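Local coordinates for protein dihydropyrimidinase (PDB 3SFW) that catalyses, as a zinc-dependent member of the amidohydrolase family, the hydrolytic ring opening of dihydropyrimidines to N-carbamoyl-beta-amino acids, at residues I5-V10 and V42-G47; G47-P52 and F396-Q401; L349-V354 and M421-D426; I404-H409 and P417-Q422. One frame throughout, in Å; residues are numbered along the deposited sequence.

Contact 1: I5-V10 and V42-G47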
loop_
_atom_site.group_PDB
_atom_site.type_symbol
_atom_site.label_atom_id
_atom_site.label_comp_id
_atom_site.label_asym_id
_atom_site.label_seq_id
_atom_site.Cartn_x
_atom_site.Cartn_y
_atom_site.Cartn_z
ATOM N N ILE A 5 50.546 3.359 -3.648
ATOM C CA ILE A 5 49.864 2.185 -4.126
ATOM C C ILE A 5 49.588 2.350 -5.616
ATOM O O ILE A 5 48.770 3.232 -6.028
ATOM C CB ILE A 5 48.526 1.939 -3.382
ATOM C CG1 ILE A 5 48.699 2.029 -1.853
ATOM C CG2 ILE A 5 47.897 0.644 -3.806
ATOM C CD1 ILE A 5 47.323 1.941 -1.066
ATOM N N ARG A 6 50.240 1.518 -6.421
ATOM C CA ARG A 6 50.252 1.713 -7.901
ATOM C C ARG A 6 49.540 0.631 -8.701
ATOM O O ARG A 6 49.526 -0.551 -8.324
ATOM C CB ARG A 6 51.700 1.798 -8.411
ATOM C CG ARG A 6 52.545 2.869 -7.710
ATOM C CD ARG A 6 53.786 3.148 -8.534
ATOM N NE ARG A 6 53.403 3.803 -9.784
ATOM C CZ ARG A 6 54.263 4.155 -10.737
ATOM N NH1 ARG A 6 55.553 3.886 -10.593
ATOM N NH2 ARG A 6 53.825 4.768 -11.834
ATOM N N ASN A 7 48.920 1.046 -9.802
ATOM C CA ASN A 7 48.431 0.106 -10.803
ATOM C C ASN A 7 47.126 -0.590 -10.443
ATOM O O ASN A 7 46.778 -1.579 -11.085
ATOM C CB ASN A 7 49.484 -0.981 -11.107
ATOM C CG ASN A 7 50.837 -0.408 -11.453
ATOM O OD1 ASN A 7 50.928 0.591 -12.178
ATOM N ND2 ASN A 7 51.924 -1.044 -10.939
ATOM N N GLY A 8 46.426 -0.084 -9.430
ATOM C CA GLY A 8 45.149 -0.669 -9.003
ATOM C C GLY A 8 43.958 0.117 -9.564
ATOM O O GLY A 8 44.149 1.156 -10.232
ATOM N N THR A 9 42.759 -0.422 -9.347
ATOM C CA THR A 9 41.485 0.244 -9.720
ATOM C C THR A 9 40.737 0.661 -8.455
ATOM O O THR A 9 40.379 -0.184 -7.636
ATOM C CB THR A 9 40.642 -0.688 -10.528
ATOM O OG1 THR A 9 41.399 -1.118 -11.660
ATOM C CG2 THR A 9 39.330 0.004 -11.025
ATOM N N VAL A 10 40.641 1.974 -8.246
ATOM C CA VAL A 10 39.897 2.545 -7.099
ATOM C C VAL A 10 38.389 2.456 -7.366
ATOM O O VAL A 10 37.926 2.846 -8.422
ATOM C CB VAL A 10 40.287 4.029 -6.894
ATOM C CG1 VAL A 10 39.487 4.691 -5.668
ATOM C CG2 VAL A 10 41.822 4.114 -6.675
ATOM N N VAL A 42 56.677 1.526 -2.617
ATOM C CA VAL A 42 55.774 1.171 -3.718
ATOM C C VAL A 42 55.017 -0.112 -3.373
ATOM O O VAL A 42 55.622 -1.125 -3.027
ATOM C CB VAL A 42 56.502 1.051 -5.096
ATOM C CG1 VAL A 42 55.585 0.457 -6.156
ATOM C CG2 VAL A 42 57.017 2.422 -5.568
ATOM N N ILE A 43 53.682 -0.039 -3.403
ATOM C CA ILE A 43 52.824 -1.207 -3.205
ATOM C C ILE A 43 52.168 -1.518 -4.542
ATOM O O ILE A 43 51.436 -0.677 -5.117
ATOM C CB ILE A 43 51.673 -0.899 -2.178
ATOM C CG1 ILE A 43 52.197 -0.270 -0.876
ATOM C CG2 ILE A 43 50.838 -2.141 -1.886
ATOM C CD1 ILE A 43 53.368 -0.941 -0.287
ATOM N N ASP A 44 52.422 -2.709 -5.047
ATOM C CA ASP A 44 51.889 -3.108 -6.344
ATOM C C ASP A 44 50.449 -3.663 -6.246
ATOM O O ASP A 44 50.225 -4.734 -5.679
ATOM C CB ASP A 44 52.843 -4.144 -6.961
ATOM C CG ASP A 44 52.424 -4.586 -8.344
ATOM O OD1 ASP A 44 51.412 -4.094 -8.871
ATOM O OD2 ASP A 44 53.117 -5.444 -8.924
ATOM N N ALA A 45 49.473 -2.913 -6.781
ATOM C CA ALA A 45 48.058 -3.324 -6.731
ATOM C C ALA A 45 47.520 -3.780 -8.085
ATOM O O ALA A 45 46.312 -3.834 -8.293
ATOM C CB ALA A 45 47.179 -2.183 -6.154
ATOM N N THR A 46 48.419 -4.238 -8.971
ATOM C CA THR A 46 48.001 -4.818 -10.242
ATOM C C THR A 46 46.984 -5.924 -10.039
ATOM O O THR A 46 47.204 -6.857 -9.237
ATOM C CB THR A 46 49.247 -5.403 -11.049
ATOM O OG1 THR A 46 50.228 -4.384 -11.220
ATOM C CG2 THR A 46 48.823 -5.890 -12.430
ATOM N N GLY A 47 45.865 -5.844 -10.769
ATOM C CA GLY A 47 44.826 -6.878 -10.710
ATOM C C GLY A 47 43.901 -6.773 -9.488
ATOM O O GLY A 47 43.015 -7.605 -9.292
HETATM O O HOH W 1 45.312 -3.380 -12.278
#

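Contact 2: G47-P52 and F396-Q401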
loop_
_atom_site.group_PDB
_atom_site.type_symbol
_atom_site.label_atom_id
_atom_site.label_comp_id
_atom_site.label_asym_id
_atom_site.label_seq_id
_atom_site.Cartn_x
_atom_site.Cartn_y
_atom_site.Cartn_z
ATOM N N GLY A 47 45.865 -5.844 -10.769
ATOM C CA GLY A 47 44.826 -6.878 -10.710
ATOM C C GLY A 47 43.901 -6.773 -9.488
ATOM O O GLY A 47 43.015 -7.605 -9.292
ATOM N N TYR A 48 44.107 -5.753 -8.673
ATOM C CA TYR A 48 43.233 -5.572 -7.484
ATOM C C TYR A 48 42.319 -4.365 -7.651
ATOM O O TYR A 48 42.700 -3.345 -8.284
ATOM C CB TYR A 48 44.073 -5.357 -6.205
ATOM C CG TYR A 48 45.078 -6.470 -5.886
ATOM C CD1 TYR A 48 44.879 -7.793 -6.309
ATOM C CD2 TYR A 48 46.243 -6.167 -5.201
ATOM C CE1 TYR A 48 45.833 -8.802 -5.988
ATOM C CE2 TYR A 48 47.168 -7.145 -4.886
ATOM C CZ TYR A 48 46.970 -8.439 -5.283
ATOM O OH TYR A 48 47.913 -9.389 -4.896
ATOM N N TYR A 49 41.196 -4.418 -6.953
ATOM C CA TYR A 49 40.486 -3.222 -6.543
ATOM C C TYR A 49 41.080 -2.616 -5.240
ATOM O O TYR A 49 41.489 -3.345 -4.334
ATOM C CB TYR A 49 39.022 -3.555 -6.234
ATOM C CG TYR A 49 38.196 -3.906 -7.436
ATOM C CD1 TYR A 49 38.175 -3.070 -8.560
ATOM C CD2 TYR A 49 37.432 -5.083 -7.458
ATOM C CE1 TYR A 49 37.403 -3.412 -9.664
ATOM C CE2 TYR A 49 36.657 -5.423 -8.555
ATOM C CZ TYR A 49 36.702 -4.622 -9.670
ATOM O OH TYR A 49 35.889 -4.946 -10.731
ATOM N N LEU A 50 41.124 -1.287 -5.172
ATOM C CA LEU A 50 41.332 -0.579 -3.896
ATOM C C LEU A 50 39.940 -0.176 -3.418
ATOM O O LEU A 50 39.278 0.660 -4.061
ATOM C CB LEU A 50 42.160 0.694 -4.089
ATOM C CG LEU A 50 43.651 0.574 -4.386
ATOM C CD1 LEU A 50 43.914 -0.199 -5.583
ATOM C CD2 LEU A 50 44.379 1.933 -4.441
ATOM N N LEU A 51 39.525 -0.727 -2.286
ATOM C CA LEU A 51 38.202 -0.425 -1.684
ATOM C C LEU A 51 38.388 0.381 -0.431
ATOM O O LEU A 51 39.345 0.142 0.304
ATOM C CB LEU A 51 37.495 -1.729 -1.315
ATOM C CG LEU A 51 37.352 -2.739 -2.466
ATOM C CD1 LEU A 51 36.703 -4.036 -1.979
ATOM C CD2 LEU A 51 36.518 -2.118 -3.590
ATOM N N PRO A 52 37.462 1.311 -0.131
ATOM C CA PRO A 52 37.460 1.855 1.237
ATOM C C PRO A 52 37.236 0.711 2.223
ATOM O O PRO A 52 36.405 -0.175 1.964
ATOM C CB PRO A 52 36.242 2.823 1.251
ATOM C CG PRO A 52 35.984 3.134 -0.236
ATOM C CD PRO A 52 36.311 1.789 -0.921
ATOM N N PHE A 396 41.776 -5.790 -2.873
ATOM C CA PHE A 396 40.828 -6.908 -3.007
ATOM C C PHE A 396 40.984 -7.538 -4.399
ATOM O O PHE A 396 40.976 -6.819 -5.432
ATOM C CB PHE A 396 39.393 -6.364 -2.827
ATOM C CG PHE A 396 38.338 -7.426 -2.832
ATOM C CD1 PHE A 396 38.005 -8.108 -1.643
ATOM C CD2 PHE A 396 37.599 -7.678 -3.988
ATOM C CE1 PHE A 396 37.015 -9.091 -1.642
ATOM C CE2 PHE A 396 36.562 -8.629 -3.976
ATOM C CZ PHE A 396 36.269 -9.323 -2.810
ATOM N N ASP A 397 41.237 -8.850 -4.435
ATOM C CA ASP A 397 41.365 -9.578 -5.698
ATOM C C ASP A 397 40.059 -10.282 -6.067
ATOM O O ASP A 397 39.648 -11.243 -5.440
ATOM C CB ASP A 397 42.543 -10.570 -5.647
ATOM C CG ASP A 397 42.810 -11.252 -6.987
ATOM O OD1 ASP A 397 41.922 -11.239 -7.851
ATOM O OD2 ASP A 397 43.927 -11.822 -7.165
ATOM N N PRO A 398 39.326 -9.710 -7.034
ATOM C CA PRO A 398 37.961 -10.194 -7.305
ATOM C C PRO A 398 37.941 -11.566 -8.035
ATOM O O PRO A 398 36.880 -12.188 -8.170
ATOM C CB PRO A 398 37.386 -9.087 -8.205
ATOM C CG PRO A 398 38.620 -8.547 -8.940
ATOM C CD PRO A 398 39.740 -8.614 -7.942
ATOM N N THR A 399 39.102 -12.031 -8.489
ATOM C CA THR A 399 39.152 -13.249 -9.360
ATOM C C THR A 399 39.355 -14.571 -8.593
ATOM O O THR A 399 39.044 -15.648 -9.103
ATOM C CB THR A 399 40.287 -13.135 -10.420
ATOM O OG1 THR A 399 41.558 -13.170 -9.783
ATOM C CG2 THR A 399 40.149 -11.853 -11.195
ATOM N N VAL A 400 39.826 -14.481 -7.363
ATOM C CA VAL A 400 40.185 -15.660 -6.593
ATOM C C VAL A 400 38.947 -16.449 -6.205
ATOM O O VAL A 400 38.005 -15.914 -5.610
ATOM C CB VAL A 400 40.982 -15.249 -5.328
ATOM C CG1 VAL A 400 41.234 -16.449 -4.399
ATOM C CG2 VAL A 400 42.281 -14.486 -5.707
ATOM N N GLN A 401 38.936 -17.738 -6.527
ATOM C CA GLN A 401 37.885 -18.612 -6.017
ATOM C C GLN A 401 38.347 -19.274 -4.759
ATOM O O GLN A 401 39.466 -19.765 -4.683
ATOM C CB GLN A 401 37.565 -19.710 -7.007
ATOM C CG GLN A 401 37.182 -19.236 -8.361
ATOM C CD GLN A 401 36.732 -20.399 -9.208
ATOM O OE1 GLN A 401 35.608 -20.907 -9.030
ATOM N NE2 GLN A 401 37.665 -20.945 -10.007
HETATM O O HOH W 2 42.980 -10.040 -10.373
#

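Contact 3: L349-V354 and M421-D426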
loop_
_atom_site.group_PDB
_atom_site.type_symbol
_atom_site.label_atom_id
_atom_site.label_comp_id
_atom_site.label_asym_id
_atom_site.label_seq_id
_atom_site.Cartn_x
_atom_site.Cartn_y
_atom_site.Cartn_z
ATOM N N LEU A 349 28.988 -10.226 0.327
ATOM C CA LEU A 349 28.287 -9.153 -0.390
ATOM C C LEU A 349 28.858 -8.977 -1.810
ATOM O O LEU A 349 28.120 -8.777 -2.755
ATOM C CB LEU A 349 28.315 -7.822 0.405
ATOM C CG LEU A 349 27.086 -7.656 1.377
ATOM C CD1 LEU A 349 25.838 -7.352 0.615
ATOM C CD2 LEU A 349 26.792 -8.874 2.223
ATOM N N PHE A 350 30.164 -9.112 -1.954
ATOM C CA PHE A 350 30.751 -9.001 -3.310
ATOM C C PHE A 350 30.315 -10.222 -4.138
ATOM O O PHE A 350 29.874 -10.100 -5.288
ATOM C CB PHE A 350 32.277 -8.949 -3.228
ATOM C CG PHE A 350 32.933 -8.939 -4.591
ATOM C CD1 PHE A 350 32.928 -7.776 -5.380
ATOM C CD2 PHE A 350 33.455 -10.102 -5.117
ATOM C CE1 PHE A 350 33.495 -7.783 -6.670
ATOM C CE2 PHE A 350 34.020 -10.122 -6.414
ATOM C CZ PHE A 350 34.017 -8.964 -7.187
ATOM N N SER A 351 30.504 -11.405 -3.583
ATOM C CA SER A 351 30.365 -12.617 -4.392
ATOM C C SER A 351 28.893 -12.949 -4.685
ATOM O O SER A 351 28.550 -13.399 -5.786
ATOM C CB SER A 351 31.051 -13.790 -3.686
ATOM O OG SER A 351 31.137 -14.922 -4.556
ATOM N N GLU A 352 28.018 -12.800 -3.690
ATOM C CA GLU A 352 26.620 -13.114 -3.922
ATOM C C GLU A 352 25.883 -11.905 -4.436
ATOM O O GLU A 352 24.754 -12.038 -4.936
ATOM C CB GLU A 352 25.964 -13.603 -2.635
ATOM C CG GLU A 352 26.421 -15.025 -2.299
ATOM C CD GLU A 352 25.961 -16.035 -3.351
ATOM O OE1 GLU A 352 24.754 -16.043 -3.694
ATOM O OE2 GLU A 352 26.802 -16.837 -3.821
ATOM N N GLY A 353 26.421 -10.705 -4.142
ATOM C CA GLY A 353 25.689 -9.468 -4.495
ATOM C C GLY A 353 26.180 -8.888 -5.833
ATOM O O GLY A 353 25.496 -8.951 -6.840
ATOM N N VAL A 354 27.413 -8.399 -5.866
ATOM C CA VAL A 354 27.928 -7.757 -7.059
ATOM C C VAL A 354 28.050 -8.729 -8.232
ATOM O O VAL A 354 27.645 -8.418 -9.365
ATOM C CB VAL A 354 29.324 -7.092 -6.779
ATOM C CG1 VAL A 354 29.910 -6.460 -8.078
ATOM C CG2 VAL A 354 29.173 -6.012 -5.689
ATOM N N MET A 421 30.804 -22.746 1.631
ATOM C CA MET A 421 30.319 -21.795 0.612
ATOM C C MET A 421 31.394 -21.421 -0.386
ATOM O O MET A 421 32.477 -20.982 -0.016
ATOM C CB MET A 421 29.780 -20.512 1.274
ATOM C CG MET A 421 29.027 -19.616 0.286
ATOM S SD MET A 421 28.523 -18.185 1.269
ATOM C CE MET A 421 27.876 -17.120 -0.034
ATOM N N GLN A 422 31.112 -21.590 -1.672
ATOM C CA GLN A 422 32.060 -21.126 -2.690
ATOM C C GLN A 422 31.859 -19.636 -2.954
ATOM O O GLN A 422 30.751 -19.206 -3.276
ATOM C CB GLN A 422 31.839 -21.872 -4.000
ATOM C CG GLN A 422 31.808 -23.360 -3.797
ATOM C CD GLN A 422 33.130 -23.859 -3.397
ATOM O OE1 GLN A 422 33.330 -24.251 -2.242
ATOM N NE2 GLN A 422 34.105 -23.768 -4.316
ATOM N N VAL A 423 32.950 -18.884 -2.938
ATOM C CA VAL A 423 32.896 -17.445 -3.277
ATOM C C VAL A 423 33.997 -17.084 -4.242
ATOM O O VAL A 423 35.021 -17.794 -4.350
ATOM C CB VAL A 423 33.048 -16.575 -2.012
ATOM C CG1 VAL A 423 31.876 -16.870 -1.038
ATOM C CG2 VAL A 423 34.412 -16.831 -1.334
ATOM N N HIS A 424 33.831 -15.957 -4.929
ATOM C CA HIS A 424 34.964 -15.275 -5.533
ATOM C C HIS A 424 35.275 -14.020 -4.763
ATOM O O HIS A 424 34.360 -13.298 -4.347
ATOM C CB HIS A 424 34.628 -14.865 -6.974
ATOM C CG HIS A 424 34.443 -16.026 -7.893
ATOM N ND1 HIS A 424 35.202 -16.199 -9.028
ATOM C CD2 HIS A 424 33.611 -17.089 -7.822
ATOM C CE1 HIS A 424 34.850 -17.330 -9.617
ATOM N NE2 HIS A 424 33.873 -17.880 -8.916
ATOM N N GLY A 425 36.551 -13.699 -4.694
ATOM C CA GLY A 425 37.024 -12.471 -4.052
ATOM C C GLY A 425 37.863 -12.831 -2.838
ATOM O O GLY A 425 37.505 -13.703 -2.081
ATOM N N ASP A 426 39.039 -12.221 -2.730
ATOM C CA ASP A 426 39.953 -12.504 -1.626
ATOM C C ASP A 426 40.522 -11.155 -1.153
ATOM O O ASP A 426 40.961 -10.319 -1.957
ATOM C CB ASP A 426 41.073 -13.458 -2.126
ATOM C CG ASP A 426 41.759 -14.245 -0.990
ATOM O OD1 ASP A 426 41.227 -14.300 0.135
ATOM O OD2 ASP A 426 42.837 -14.836 -1.252
HETATM O O HOH W 3 29.402 -16.773 -3.639
#

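Contact 4: I404-H409 and P417-Q422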
loop_
_atom_site.group_PDB
_atom_site.type_symbol
_atom_site.label_atom_id
_atom_site.label_comp_id
_atom_site.label_asym_id
_atom_site.label_seq_id
_atom_site.Cartn_x
_atom_site.Cartn_y
_atom_site.Cartn_z
ATOM N N ILE A 404 34.698 -20.840 1.851
ATOM C CA ILE A 404 34.710 -20.353 3.246
ATOM C C ILE A 404 34.792 -21.554 4.185
ATOM O O ILE A 404 33.987 -22.502 4.071
ATOM C CB ILE A 404 33.447 -19.526 3.528
ATOM C CG1 ILE A 404 33.511 -18.237 2.685
ATOM C CG2 ILE A 404 33.396 -19.125 5.033
ATOM C CD1 ILE A 404 32.303 -17.279 2.892
ATOM N N SER A 405 35.663 -21.466 5.187
ATOM C CA SER A 405 35.801 -22.570 6.120
ATOM C C SER A 405 36.309 -22.155 7.488
ATOM O O SER A 405 37.201 -21.318 7.583
ATOM C CB SER A 405 36.801 -23.590 5.537
ATOM O OG SER A 405 36.733 -24.772 6.332
ATOM N N VAL A 406 35.865 -22.868 8.531
ATOM C CA VAL A 406 36.459 -22.731 9.869
ATOM C C VAL A 406 37.962 -23.041 9.822
ATOM O O VAL A 406 38.744 -22.510 10.635
ATOM C CB VAL A 406 35.734 -23.641 10.900
ATOM C CG1 VAL A 406 35.916 -25.176 10.566
ATOM C CG2 VAL A 406 36.164 -23.278 12.354
ATOM N N GLU A 407 38.372 -23.874 8.858
ATOM C CA GLU A 407 39.789 -24.248 8.735
ATOM C C GLU A 407 40.693 -23.075 8.385
ATOM O O GLU A 407 41.896 -23.121 8.654
ATOM C CB GLU A 407 39.993 -25.362 7.702
ATOM C CG GLU A 407 39.167 -26.607 7.983
ATOM C CD GLU A 407 39.483 -27.266 9.329
ATOM O OE1 GLU A 407 38.565 -27.926 9.887
ATOM O OE2 GLU A 407 40.646 -27.157 9.814
ATOM N N THR A 408 40.130 -22.024 7.783
ATOM C CA THR A 408 40.958 -20.930 7.287
ATOM C C THR A 408 40.486 -19.570 7.800
ATOM O O THR A 408 41.131 -18.564 7.513
ATOM C CB THR A 408 40.973 -20.875 5.739
ATOM O OG1 THR A 408 39.632 -20.927 5.253
ATOM C CG2 THR A 408 41.776 -22.064 5.183
ATOM N N HIS A 409 39.415 -19.545 8.606
ATOM C CA HIS A 409 38.948 -18.260 9.175
ATOM C C HIS A 409 39.791 -17.807 10.389
ATOM O O HIS A 409 40.681 -18.541 10.863
ATOM C CB HIS A 409 37.398 -18.198 9.389
ATOM C CG HIS A 409 36.874 -18.917 10.612
ATOM N ND1 HIS A 409 35.538 -19.263 10.737
ATOM C CD2 HIS A 409 37.444 -19.210 11.810
ATOM C CE1 HIS A 409 35.316 -19.762 11.942
ATOM N NE2 HIS A 409 36.453 -19.729 12.619
ATOM N N PRO A 417 29.281 -20.472 9.957
ATOM C CA PRO A 417 27.942 -20.798 9.446
ATOM C C PRO A 417 27.863 -20.850 7.924
ATOM O O PRO A 417 26.906 -21.397 7.383
ATOM C CB PRO A 417 27.048 -19.669 10.012
ATOM C CG PRO A 417 28.038 -18.476 10.141
ATOM C CD PRO A 417 29.377 -19.101 10.515
ATOM N N PHE A 418 28.877 -20.305 7.253
ATOM C CA PHE A 418 28.998 -20.401 5.827
ATOM C C PHE A 418 29.920 -21.538 5.351
ATOM O O PHE A 418 30.375 -21.528 4.217
ATOM C CB PHE A 418 29.477 -19.043 5.243
ATOM C CG PHE A 418 28.686 -17.869 5.758
ATOM C CD1 PHE A 418 27.343 -17.706 5.398
ATOM C CD2 PHE A 418 29.258 -16.964 6.702
ATOM C CE1 PHE A 418 26.565 -16.610 5.912
ATOM C CE2 PHE A 418 28.491 -15.882 7.213
ATOM C CZ PHE A 418 27.161 -15.698 6.823
ATOM N N GLU A 419 30.214 -22.483 6.239
ATOM C CA GLU A 419 31.073 -23.617 5.908
ATOM C C GLU A 419 30.754 -24.210 4.531
ATOM O O GLU A 419 29.631 -24.628 4.267
ATOM C CB GLU A 419 30.963 -24.677 7.000
ATOM C CG GLU A 419 32.029 -25.805 6.844
ATOM C CD GLU A 419 33.425 -25.312 7.103
ATOM O OE1 GLU A 419 33.606 -24.520 8.077
ATOM O OE2 GLU A 419 34.362 -25.801 6.397
ATOM N N GLY A 420 31.778 -24.328 3.704
ATOM C CA GLY A 420 31.636 -24.936 2.355
ATOM C C GLY A 420 31.173 -23.983 1.266
ATOM O O GLY A 420 31.122 -24.358 0.102
ATOM N N MET A 421 30.804 -22.746 1.631
ATOM C CA MET A 421 30.319 -21.795 0.612
ATOM C C MET A 421 31.394 -21.421 -0.386
ATOM O O MET A 421 32.477 -20.982 -0.016
ATOM C CB MET A 421 29.780 -20.512 1.274
ATOM C CG MET A 421 29.027 -19.616 0.286
ATOM S SD MET A 421 28.523 -18.185 1.269
ATOM C CE MET A 421 27.876 -17.120 -0.034
ATOM N N GLN A 422 31.112 -21.590 -1.672
ATOM C CA GLN A 422 32.060 -21.126 -2.690
ATOM C C GLN A 422 31.859 -19.636 -2.954
ATOM O O GLN A 422 30.751 -19.206 -3.276
ATOM C CB GLN A 422 31.839 -21.872 -4.000
ATOM C CG GLN A 422 31.808 -23.360 -3.797
ATOM C CD GLN A 422 33.130 -23.859 -3.397
ATOM O OE1 GLN A 422 33.330 -24.251 -2.242
ATOM N NE2 GLN A 422 34.105 -23.768 -4.316
#

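Contact 1: I5-V10 and V42-G47
I5 pairs with I43 and R6 with D44 in parallel register, and both backbone polar atoms of R6 are used: its N gives a nearly straight bond to I43 O (2.8 Å, 171°), while its O takes one from A45 N at 2.8 Å. The two bonds straddle D44, the usual pattern of parallel strands.

The side chains divide between the faces. On the inner one, I5 sets CG2 anti to its backbone N and CG1 beside it (chi1 -48°), which brings CG2 against A45 CB at 3.7 Å, while CG1 lies by the root of I43. L50 touches both I5 and A45 from strand 49-59, and I43 rests on F436. On the other face R6 crosses V42 at a slant, CD 4.0 Å from V42 CG1, before its NE turns off to a salt bridge with D20.

Where the strands end, D44 closes an Asx turn. Its OD1 accepts T46 OG1 through the syn lone pair (2.6 Å) and T46 N from above the carboxylate plane (3.0 Å). N7 leans on this turn, with CB 3.5 Å from T46 OG1 and its amide almost perpendicular to the D44 carboxylate. G8 suits the tight passage, since a CB there would run into A45 CB, and a water joins N7 O to G47 N just beyond.

Strand 41-44 is outermost within the chain in a four-stranded mixed sheet, an arrangement that fits the small beta-rich domain accompanying the TIM barrel in dihydropyrimidinases.

Contact 2: G47-P52 and F396-Q401
F396 holds CG anti to its own N (chi1 -175°), which sets the root of its ring beside L51, F396 CG lying 3.9 Å from L51 CD1. Y49 instead folds CG back beside its backbone N (chi1 -70°), which swings the ring past the strand pairing to P398. There Y49 CE2 comes to 3.7 Å from P398 CG, the two side chains crossing at about a right angle. The rings of Y49 and F396, on one face of the sheet, approach each other edge to edge rather than stacking.

Beneath them Y49 and F396 form an antiparallel hydrogen-bonded pair. Y49 N to F396 O and F396 N to Y49 O both measure 2.9 Å, each donor lying in the carbonyl plane of its acceptor. This pairing ties strand 49-59, which enters the barrel region of the amidohydrolase fold, to strand 393-403, more than 340 residues on.

Y48 works on the other side. Its CD1 touches D397 CB at 3.7 Å, and OD2 of the aspartate sits in plane at the ring edge, with ring and carboxylate turned 49° apart.

D397 also holds the corner at P398 and T399. Its OD1 accepts T399 N (3.0 Å) in an Asx turn and T399 OG1 (2.8 Å), both from the same face of the carboxylate. A water bonded to G47 O at 2.7 Å donates to this oxygen as well. Three donors on a single oxygen would be expected to favour the ionised carboxylate and to fix its rotation.

Contact 3: L349-V354 and M421-D426
S351 OG takes the backbone N-H of H424 in a fairly straight bond (2.9 Å, 160°), pinning helix 345-354 to strand 422-432. The strand pairs with strand 393-403, and the contact packs a helix of the amidohydrolase fold on it, probably near where the TIM-barrel and beta-rich parts meet. The short segments run at 115°, their axes 7.2 Å apart.

The serine can reach the strand because OG stands anti to its backbone N (chi1 -170°), directed over V423 CB at 3.6 Å. The same oxygen donates to a water (2.7 Å) that in turn donates to E352 OE2 and Q422 O, so two bonds hold OG, one accepted and one donated. Replacing S351 by an alanine would probably leave H424 N without its acceptor and the water without one of its three anchors.

On one flank E352, bent at its second torsion, presses CG against M421 CE at 3.4 Å, the two chains arriving from opposite directions; its OE1 is paired with K356. On the other flank H424 O lies in plane at the edge of the F350 ring, 3.4 Å from CD2, and has no hydrogen-bond partner in the model despite being buried. G425 lies close beside F350, where a CB would be tight against F350 CD2.

Farther out, F396 meets the F350 ring edge-to-face, and F364 also touches it. The helix itself closes with a wider pi-type turn, V354 N reaching back to L349 O at 3.2 Å.

Contact 4: I404-H409 and P417-Q422
I404 makes the close-fitting half of this contact, bonded through its backbone at both ends and buried along its side chain. Its N donates to M421 O and its O accepts G420 N, each bond 2.9 Å long. The side chain lies alongside that of F418, pointing the same way, with CG2 3.9 Å from F418 CB; CD1 reaches on toward M421 SD at 4.2 Å. I348 of helix 345-354 touches both I404 and F418.

F418 to M421 form a type II beta turn, with G420 in the positive-phi position, in the loop that connects strands 393-403 and 422-432.

The outer half is more polar, with E419 exposed. E419 starts away from the facing segment, then bends at its second torsion so that the carboxylate returns to it. OE2 accepts S405 OG at 2.6 Å and OE1 accepts V406 N at 2.8 Å, both on the syn side. S405 OG also receives E407 N, closing an ST turn. With a valine in place of S405, E407 N would probably lose its acceptor, and the E419 carboxylate, left with V406 N on this side of the contact, would be freer to turn. E407 OE1 stays 5.9 Å from E419 OE2, two like charges near the solvent.

Contacts 1 and 2 share G47 and are stitched together by backbone bonds from T9 to Y48 and L50. Contact 2 leads on to contact 3 through the pairing of strands 393-403 and 422-432, and contact 4 lies in the loop joining those two strands, sharing M421 and Q422 with contact 3. All four are partly buried, but contact 1 lies farthest from the chain centre, about 28 Å between centres. Contacts 1 and 2 are strand pairings, parallel and antiparallel; contact 3 relies on a helix serine and a water, and contact 4 on a carboxylate across a loop. In contacts 1 and 4 buried isoleucines pack on one side, while acidic residues such as D44 and E419 lie exposed.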